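Motility-associated killing factor MakB (Vibrio cholerae serotype O1, PDB 6W1W) probably serves as one component of a three-part cytotoxin structurally similar to the alpha-pore-forming toxins, likely contributing to attack on target membranes. Local coordinates at residues N14-T17 with D18-T21; P7-D10 with T11-M15; T243-Q246 with T247-S250; V161-A164 with T165-S169. All coordinates share one frame; numbering follows the deposited sequence.

Contact 1. Residues N14-T17 with D18-T21; sequences NMLT and DVYT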
loop_
_atom_site.group_PDB
_atom_site.type_symbol
_atom_site.label_atom_id
_atom_site.label_comp_id
_atom_site.label_asym_id
_atom_site.label_seq_id
_atom_site.Cartn_x
_atom_site.Cartn_y
_atom_site.Cartn_z
ATOM N N ASN A 14 13.827 2.129 9.232
ATOM C CA ASN A 14 13.446 2.692 7.941
ATOM C C ASN A 14 12.965 1.607 6.986
ATOM O O ASN A 14 12.019 1.824 6.219
ATOM C CB ASN A 14 14.618 3.463 7.334
ATOM C CG ASN A 14 14.984 4.691 8.142
ATOM O OD1 ASN A 14 14.561 4.846 9.289
ATOM N ND2 ASN A 14 15.777 5.573 7.546
HETATM N N MSE A 15 13.595 0.435 7.019
HETATM C CA MSE A 15 13.197 -0.674 6.156
HETATM C C MSE A 15 11.869 -1.261 6.611
HETATM O O MSE A 15 11.092 -1.758 5.797
HETATM C CB MSE A 15 14.270 -1.762 6.130
HETATM C CG MSE A 15 15.633 -1.259 5.693
HETATM SE SE MSE A 15 16.833 -2.692 5.141
HETATM C CE MSE A 15 18.454 -1.643 4.868
ATOM N N LEU A 16 11.614 -1.206 7.921
ATOM C CA LEU A 16 10.290 -1.558 8.423
ATOM C C LEU A 16 9.235 -0.582 7.914
ATOM O O LEU A 16 8.133 -0.991 7.526
ATOM C CB LEU A 16 10.291 -1.591 9.952
ATOM C CG LEU A 16 10.456 -2.951 10.639
ATOM C CD1 LEU A 16 9.741 -4.048 9.859
ATOM C CD2 LEU A 16 11.921 -3.291 10.854
ATOM N N THR A 17 9.553 0.713 7.904
ATOM C CA THR A 17 8.591 1.696 7.419
ATOM C C THR A 17 8.367 1.555 5.918
ATOM O O THR A 17 7.232 1.672 5.441
ATOM C CB THR A 17 9.066 3.107 7.774
ATOM O OG1 THR A 17 8.914 3.317 9.184
ATOM C CG2 THR A 17 8.271 4.163 7.014
ATOM N N ASP A 18 9.433 1.275 5.161
ATOM C CA ASP A 18 9.299 1.183 3.712
ATOM C C ASP A 18 8.433 0.003 3.292
ATOM O O ASP A 18 7.695 0.106 2.307
ATOM C CB ASP A 18 10.678 1.101 3.056
ATOM C CG ASP A 18 11.268 2.470 2.765
ATOM O OD1 ASP A 18 10.697 3.476 3.240
ATOM O OD2 ASP A 18 12.290 2.543 2.054
ATOM N N VAL A 19 8.498 -1.119 4.014
ATOM C CA VAL A 19 7.598 -2.227 3.704
ATOM C C VAL A 19 6.202 -1.981 4.256
ATOM O O VAL A 19 5.230 -2.550 3.741
ATOM C CB VAL A 19 8.149 -3.566 4.224
ATOM C CG1 VAL A 19 9.508 -3.864 3.602
ATOM C CG2 VAL A 19 8.238 -3.563 5.741
ATOM N N TYR A 20 6.077 -1.144 5.289
ATOM C CA TYR A 20 4.761 -0.731 5.766
ATOM C C TYR A 20 4.121 0.254 4.796
ATOM O O TYR A 20 2.940 0.128 4.454
ATOM C CB TYR A 20 4.888 -0.123 7.164
ATOM C CG TYR A 20 3.601 0.400 7.772
ATOM C CD1 TYR A 20 2.433 -0.351 7.750
ATOM C CD2 TYR A 20 3.569 1.636 8.405
ATOM C CE1 TYR A 20 1.262 0.128 8.323
ATOM C CE2 TYR A 20 2.408 2.122 8.980
ATOM C CZ TYR A 20 1.257 1.368 8.938
ATOM O OH TYR A 20 0.103 1.859 9.514
ATOM N N THR A 21 4.896 1.244 4.339
ATOM C CA THR A 21 4.405 2.184 3.335
ATOM C C THR A 21 3.948 1.454 2.078
ATOM O O THR A 21 2.845 1.693 1.570
ATOM C CB THR A 21 5.496 3.205 2.998
ATOM O OG1 THR A 21 5.670 4.103 4.102
ATOM C CG2 THR A 21 5.136 3.995 1.737
#
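Thr17 and Thr21 meet one turn apart in helix 9-35, in a local contact between successive turns of the N-terminal helix. The backbone of this turn is regular. Asp18 N donates to Asn14 O at 2.8 Å. Val19 N does the same to Met15 O at 3.2 Å, and Tyr20 N to Leu16 O at 3.0 Å. Thr17 O receives Thr21 N at 2.6 Å, with an N-H...O angle of 170°. The same oxygen also takes a weak hydrogen bond from Thr21 OG1 at 3.2 Å. Thr21 OG1 stands beside its own backbone N (chi1 -71°), and this turns the hydroxyl back to the carbonyl one turn earlier. Thr17 repeats the pattern, a common one in helices, since its OG1 bonds to Leu13 O. The two threonine side chains slant across one another, with Thr17 CG2 3.9 Å from Thr21 OG1.

On another face of the helix, Leu16 CD1 and Val19 CG2 are loosely spaced at 4.4 Å. Val19 CG2 also lies against the carbonyl oxygens of Met15 and Leu16. Leu16 and Val19 are both buried. Leu16 reaches Leu283 of helix 276-302 and Phe329 of helix 316-333, while Val19 meets Ser279 and Leu280. Thr17 is covered by Leu186 and Phe329. Asn14 and Asp18 are exposed. Regular i to i+4 bonds, with one face packed on neighbouring helices and another toward solvent, are consistent with the elongated helical bundle of proteins similar to the alpha-pore-forming toxins.

Contact 2. Residues P7-D10 with T11-M15; sequences PNVD and TALNM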
loop_
_atom_site.group_PDB
_atom_site.type_symbol
_atom_site.label_atom_id
_atom_site.label_comp_id
_atom_site.label_asym_id
_atom_site.label_seq_id
_atom_site.Cartn_x
_atom_site.Cartn_y
_atom_site.Cartn_z
ATOM N N PRO A 7 20.730 -5.466 14.183
ATOM C CA PRO A 7 20.985 -4.524 13.087
ATOM C C PRO A 7 21.126 -3.098 13.603
ATOM O O PRO A 7 20.923 -2.808 14.782
ATOM C CB PRO A 7 19.743 -4.668 12.209
ATOM C CG PRO A 7 18.665 -5.078 13.154
ATOM C CD PRO A 7 19.329 -5.918 14.212
ATOM N N ASN A 8 21.490 -2.201 12.689
ATOM C CA ASN A 8 21.492 -0.774 12.996
ATOM C C ASN A 8 20.050 -0.315 13.175
ATOM O O ASN A 8 19.278 -0.286 12.210
ATOM C CB ASN A 8 22.187 0.016 11.891
ATOM C CG ASN A 8 22.244 1.503 12.188
ATOM O OD1 ASN A 8 21.301 2.240 11.899
ATOM N ND2 ASN A 8 23.357 1.955 12.756
ATOM N N VAL A 9 19.688 0.046 14.409
ATOM C CA VAL A 9 18.286 0.285 14.747
ATOM C C VAL A 9 17.697 1.381 13.872
ATOM O O VAL A 9 16.521 1.326 13.492
ATOM C CB VAL A 9 18.144 0.622 16.242
ATOM C CG1 VAL A 9 16.676 0.577 16.657
ATOM C CG2 VAL A 9 18.980 -0.333 17.082
ATOM N N ASP A 10 18.501 2.387 13.529
ATOM C CA ASP A 10 18.019 3.431 12.634
ATOM C C ASP A 10 17.772 2.876 11.235
ATOM O O ASP A 10 16.690 3.062 10.665
ATOM C CB ASP A 10 19.011 4.595 12.602
ATOM C CG ASP A 10 18.372 5.912 13.004
ATOM O OD1 ASP A 10 17.261 6.212 12.516
ATOM O OD2 ASP A 10 18.975 6.642 13.820
ATOM N N THR A 11 18.759 2.173 10.671
ATOM C CA THR A 11 18.587 1.614 9.333
ATOM C C THR A 11 17.510 0.536 9.312
ATOM O O THR A 11 16.845 0.345 8.287
ATOM C CB THR A 11 19.911 1.046 8.821
ATOM O OG1 THR A 11 20.981 1.921 9.189
ATOM C CG2 THR A 11 19.880 0.922 7.304
ATOM N N ALA A 12 17.319 -0.169 10.430
ATOM C CA ALA A 12 16.297 -1.206 10.497
ATOM C C ALA A 12 14.897 -0.605 10.453
ATOM O O ALA A 12 14.039 -1.064 9.691
ATOM C CB ALA A 12 16.490 -2.043 11.763
ATOM N N LEU A 13 14.652 0.432 11.260
ATOM C CA LEU A 13 13.320 1.020 11.360
ATOM C C LEU A 13 12.883 1.708 10.075
ATOM O O LEU A 13 11.677 1.858 9.845
ATOM C CB LEU A 13 13.274 2.008 12.523
ATOM C CG LEU A 13 12.780 1.453 13.858
ATOM C CD1 LEU A 13 13.543 0.195 14.254
ATOM C CD2 LEU A 13 12.889 2.513 14.949
ATOM N N ASN A 14 13.827 2.129 9.232
ATOM C CA ASN A 14 13.446 2.692 7.941
ATOM C C ASN A 14 12.965 1.607 6.986
ATOM O O ASN A 14 12.019 1.824 6.219
ATOM C CB ASN A 14 14.618 3.463 7.334
ATOM C CG ASN A 14 14.984 4.691 8.142
ATOM O OD1 ASN A 14 14.561 4.846 9.289
ATOM N ND2 ASN A 14 15.777 5.573 7.546
HETATM N N MSE A 15 13.595 0.435 7.019
HETATM C CA MSE A 15 13.197 -0.674 6.156
HETATM C C MSE A 15 11.869 -1.261 6.611
HETATM O O MSE A 15 11.092 -1.758 5.797
HETATM C CB MSE A 15 14.270 -1.762 6.130
HETATM C CG MSE A 15 15.633 -1.259 5.693
HETATM SE SE MSE A 15 16.833 -2.692 5.141
HETATM C CE MSE A 15 18.454 -1.643 4.868
#
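Asn8 and Thr11 form the polar part of this contact, at the very start of helix 9-35. Asn8 OD1 accepts two hydrogen bonds from the same residue. Thr11 N reaches it at 2.8 Å, in the plane of the amide and on a lone pair, with an N-H...O angle of 164°. Thr11 OG1 reaches it at 2.7 Å from above that plane, 55° out of it. The two side chains cross at about a right angle. Asn8 holds its CG trans to the backbone N (chi1 -179°), and this folds the amide back over the first turn. With two donors on one oxygen, the rotation of the Asn8 amide should be well defined.

This is an N-cap. Asn8 occupies the cap position and its side chain serves a backbone N-H of the first turn, which has no carbonyl of an earlier helical turn to bind. The helical backbone bonds start with the cap residue's own carbonyl. Ala12 N donates to Asn8 O at 2.6 Å and Leu13 N to Val9 O at 3.0 Å. Asn14 N makes a weak bond to Asp10 O at 3.3 Å.

The apolar contacts lie on other sides of the turn. Pro7 CG touches Ala12 CB at 4.0 Å. Val9 and Leu13 run side by side in the same direction, with Val9 CG1 4.0 Å from Leu13 CD1. Around them, Pro7 packs on Trp323 and Ile326, and Leu13 on Phe329, all of helix 316-333. Asp10 OD1 forms a salt bridge with Arg187 NH1 of helix 183-187.

Contact 3. Residues T243-Q246 with T247-S250; sequences TQLQ and TLAS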
loop_
_atom_site.group_PDB
_atom_site.type_symbol
_atom_site.label_atom_id
_atom_site.label_comp_id
_atom_site.label_asym_id
_atom_site.label_seq_id
_atom_site.Cartn_x
_atom_site.Cartn_y
_atom_site.Cartn_z
ATOM N N THR A 243 -16.691 20.688 -14.055
ATOM C CA THR A 243 -18.081 20.998 -14.387
ATOM C C THR A 243 -18.189 21.703 -15.733
ATOM O O THR A 243 -19.094 21.418 -16.528
ATOM C CB THR A 243 -18.696 21.866 -13.286
ATOM O OG1 THR A 243 -18.780 21.118 -12.066
ATOM C CG2 THR A 243 -20.089 22.347 -13.684
ATOM N N GLN A 244 -17.265 22.626 -16.005
ATOM C CA GLN A 244 -17.277 23.340 -17.276
ATOM C C GLN A 244 -16.951 22.410 -18.434
ATOM O O GLN A 244 -17.574 22.490 -19.499
ATOM C CB GLN A 244 -16.282 24.501 -17.230
ATOM C CG GLN A 244 -16.868 25.849 -17.607
ATOM C CD GLN A 244 -18.025 26.241 -16.715
ATOM O OE1 GLN A 244 -19.023 26.789 -17.182
ATOM N NE2 GLN A 244 -17.899 25.964 -15.420
ATOM N N LEU A 245 -15.977 21.520 -18.244
ATOM C CA LEU A 245 -15.543 20.664 -19.341
ATOM C C LEU A 245 -16.605 19.631 -19.706
ATOM O O LEU A 245 -16.785 19.315 -20.888
ATOM C CB LEU A 245 -14.228 19.982 -18.971
ATOM C CG LEU A 245 -13.038 20.930 -18.777
ATOM C CD1 LEU A 245 -11.816 20.197 -18.249
ATOM C CD2 LEU A 245 -12.712 21.635 -20.076
ATOM N N GLN A 246 -17.327 19.105 -18.711
ATOM C CA GLN A 246 -18.314 18.053 -18.946
ATOM C C GLN A 246 -19.601 18.592 -19.559
ATOM O O GLN A 246 -20.632 17.915 -19.540
ATOM C CB GLN A 246 -18.651 17.322 -17.648
ATOM C CG GLN A 246 -17.612 16.344 -17.158
ATOM C CD GLN A 246 -18.109 15.596 -15.948
ATOM O OE1 GLN A 246 -17.374 15.379 -14.983
ATOM N NE2 GLN A 246 -19.376 15.207 -15.984
ATOM N N THR A 247 -19.560 19.813 -20.082
ATOM C CA THR A 247 -20.691 20.392 -20.782
ATOM C C THR A 247 -20.413 20.614 -22.258
ATOM O O THR A 247 -21.335 20.963 -23.001
ATOM C CB THR A 247 -21.095 21.725 -20.132
ATOM O OG1 THR A 247 -19.983 22.631 -20.160
ATOM C CG2 THR A 247 -21.542 21.506 -18.684
ATOM N N LEU A 248 -19.174 20.410 -22.698
ATOM C CA LEU A 248 -18.797 20.565 -24.092
ATOM C C LEU A 248 -18.774 19.247 -24.852
ATOM O O LEU A 248 -18.583 19.257 -26.073
ATOM C CB LEU A 248 -17.421 21.237 -24.182
ATOM C CG LEU A 248 -17.231 22.379 -23.179
ATOM C CD1 LEU A 248 -15.768 22.768 -23.091
ATOM C CD2 LEU A 248 -18.093 23.575 -23.555
ATOM N N ALA A 249 -18.979 18.125 -24.167
ATOM C CA ALA A 249 -18.861 16.798 -24.752
ATOM C C ALA A 249 -20.188 16.056 -24.658
ATOM O O ALA A 249 -21.031 16.349 -23.807
ATOM C CB ALA A 249 -17.761 15.984 -24.055
ATOM N N SER A 250 -20.353 15.077 -25.544
ATOM C CA SER A 250 -21.565 14.273 -25.598
ATOM C C SER A 250 -21.608 13.271 -24.442
ATOM O O SER A 250 -20.646 13.100 -23.685
ATOM C CB SER A 250 -21.656 13.543 -26.935
ATOM O OG SER A 250 -20.479 12.790 -27.173
#
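Leu245 to Leu248 form a type I beta turn where helix 233-245 ends, closed by Leu248 N to Leu245 O at 3.2 Å with an N-H...O angle of 170°.

Thr247 carries most of the side-chain contact. Its OG1 donates to Gln244 O at 2.5 Å, tilted 31° from the carbonyl plane. Thr247 N adds a weak bond to the same oxygen at 3.4 Å. The hydroxyl sits between the backbone N and the carbonyl carbon (chi1 59°), and from there it can reach back to the last helical turn. The other branch, CG2, lies 3.3 Å from Thr243 O. Leu248 is placed next to this pair, with CG 3.7 Å from Gln244 O. Its CD1 is 4.4 Å from Leu245 CD2, a loose apolar contact.

Gln246, the first residue to leave helical backbone angles, extends its side chain away from the turn. Its NE2 makes weak bonds to Gly202 O and Gln254 OE1. Beyond the turn the chain runs as a loop to Ser250, the N-cap position of helix 251-270, whose OG is hydrogen-bonded to Glu156 OE1. Thr247 and Leu248 lie at the surface and touch a crystal neighbour, which may influence their conformation. The chemistry implies that the last helical carbonyls find donors in the turn: the Thr247 hydroxyl, with a weak amide bond, for Gln244 O, and the Leu248 amide for Leu245 O.

Contact 4. Residues V161-A164 with T165-S169; sequences VRIA and TEIGS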
loop_
_atom_site.group_PDB
_atom_site.type_symbol
_atom_site.label_atom_id
_atom_site.label_comp_id
_atom_site.label_asym_id
_atom_site.label_seq_id
_atom_site.Cartn_x
_atom_site.Cartn_y
_atom_site.Cartn_z
ATOM N N VAL A 161 -9.808 14.555 -23.843
ATOM C CA VAL A 161 -8.519 14.599 -23.155
ATOM C C VAL A 161 -8.584 15.559 -21.974
ATOM O O VAL A 161 -8.020 15.293 -20.906
ATOM C CB VAL A 161 -7.393 14.980 -24.134
ATOM C CG1 VAL A 161 -6.057 15.078 -23.400
ATOM C CG2 VAL A 161 -7.305 13.970 -25.262
ATOM N N ARG A 162 -9.287 16.684 -22.142
ATOM C CA ARG A 162 -9.393 17.655 -21.056
ATOM C C ARG A 162 -10.175 17.087 -19.879
ATOM O O ARG A 162 -9.806 17.301 -18.719
ATOM C CB ARG A 162 -10.046 18.942 -21.560
ATOM C CG ARG A 162 -9.318 19.591 -22.721
ATOM C CD ARG A 162 -9.898 20.951 -23.068
ATOM N NE ARG A 162 -9.567 21.331 -24.437
ATOM C CZ ARG A 162 -10.443 21.360 -25.437
ATOM N NH1 ARG A 162 -11.714 21.047 -25.215
ATOM N NH2 ARG A 162 -10.048 21.714 -26.657
ATOM N N ILE A 163 -11.259 16.361 -20.157
ATOM C CA ILE A 163 -12.055 15.795 -19.074
ATOM C C ILE A 163 -11.270 14.719 -18.334
ATOM O O ILE A 163 -11.328 14.626 -17.103
ATOM C CB ILE A 163 -13.387 15.254 -19.618
ATOM C CG1 ILE A 163 -14.225 16.394 -20.195
ATOM C CG2 ILE A 163 -14.156 14.529 -18.523
ATOM C CD1 ILE A 163 -15.557 15.945 -20.738
ATOM N N ALA A 164 -10.521 13.891 -19.066
ATOM C CA ALA A 164 -9.723 12.858 -18.411
ATOM C C ALA A 164 -8.542 13.456 -17.654
ATOM O O ALA A 164 -8.150 12.930 -16.603
ATOM C CB ALA A 164 -9.238 11.830 -19.434
ATOM N N THR A 165 -7.974 14.554 -18.161
ATOM C CA THR A 165 -6.857 15.203 -17.481
ATOM C C THR A 165 -7.310 15.926 -16.220
ATOM O O THR A 165 -6.555 16.003 -15.242
ATOM C CB THR A 165 -6.156 16.189 -18.421
ATOM O OG1 THR A 165 -5.944 15.572 -19.699
ATOM C CG2 THR A 165 -4.816 16.627 -17.848
ATOM N N GLU A 166 -8.536 16.453 -16.223
ATOM C CA GLU A 166 -9.046 17.161 -15.053
ATOM C C GLU A 166 -9.391 16.193 -13.932
ATOM O O GLU A 166 -9.105 16.464 -12.758
ATOM C CB GLU A 166 -10.271 17.993 -15.438
ATOM C CG GLU A 166 -10.456 19.237 -14.597
ATOM C CD GLU A 166 -9.148 19.973 -14.384
ATOM O OE1 GLU A 166 -8.824 20.283 -13.219
ATOM O OE2 GLU A 166 -8.432 20.223 -15.377
ATOM N N ILE A 167 -10.015 15.066 -14.277
ATOM C CA ILE A 167 -10.310 14.032 -13.292
ATOM C C ILE A 167 -9.019 13.523 -12.663
ATOM O O ILE A 167 -8.959 13.245 -11.457
ATOM C CB ILE A 167 -11.119 12.900 -13.950
ATOM C CG1 ILE A 167 -12.507 13.407 -14.349
ATOM C CG2 ILE A 167 -11.227 11.703 -13.026
ATOM C CD1 ILE A 167 -13.246 12.490 -15.308
ATOM N N GLY A 168 -7.961 13.408 -13.469
ATOM C CA GLY A 168 -6.669 13.018 -12.932
ATOM C C GLY A 168 -6.002 14.114 -12.134
ATOM O O GLY A 168 -5.251 13.834 -11.194
ATOM N N SER A 169 -6.251 15.372 -12.495
ATOM C CA SER A 169 -5.744 16.476 -11.686
ATOM C C SER A 169 -6.516 16.587 -10.375
ATOM O O SER A 169 -5.919 16.772 -9.307
ATOM C CB SER A 169 -5.819 17.782 -12.475
ATOM O OG SER A 169 -4.996 18.779 -11.898
#
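The carbonyl group of Val161 is the flat group that receives Thr165, and it is met from both faces. Thr165 N approaches from one face, 25° out of the carbonyl plane, at 2.8 Å from Val161 O. Thr165 OG1 comes over the opposite face. Its separation of 2.4 Å from Val161 O is too short to be taken literally, and this hydrogen bond is to be regarded as approximate. The hydroxyl is directed there because OG1 stands beside the backbone N of Thr165 (chi1 -46°). Val161 and Thr165 lie alongside one another and point the same way, with Val161 CG1 3.7 Å from Thr165 OG1. The carboxylate of Glu166 takes no part across this turn. Its chain bends at chi2 (44°) and leads away toward helix 233-245, where Lys241 is a neighbour and OE1 lies near Asp238 OD1. Two acids so close could raise the proton affinity of one of them.

All of this belongs to helix 157-176, a member of the helical part of a fold structurally similar to the alpha-pore-forming toxins. Its backbone bonds continue regularly. Glu166 N reaches Arg162 O at 2.9 Å, Ile167 N reaches Ile163 O at 3.1 Å, and Gly168 N reaches Ala164 O at 3.2 Å.

The apolar side is carried by two buried isoleucines whose side chains run at a slant to each other. Ile163 CG2 touches Ile167 CD1 at 3.9 Å. Ile167 also packs on Leu242 of helix 233-245 and on Ile258 and Ala261 of helix 251-270. Ile163 meets Ala257 of that same helix.

Overall arrangement
The four contacts form two groups. Contacts 1 and 2 overlap along the start of helix 9-35, share Asn14 and Met15, and have centres about 10 Å apart. Contacts 3 and 4 are neighbours in space, with centres about 11 Å apart, although they are far apart in sequence. There Leu245 of contact 3 packs on helix 157-176: its CD1 is 3.6 Å from Arg162 O of contact 4. The groups do not touch. Contacts 2 and 3 lie on opposite sides of the chain's centre, with centres about 51 Å apart. Contacts 1 and 4 are closer, about 19 Å between nearest atoms. The two groups thus mark separate parts of an elongated chain.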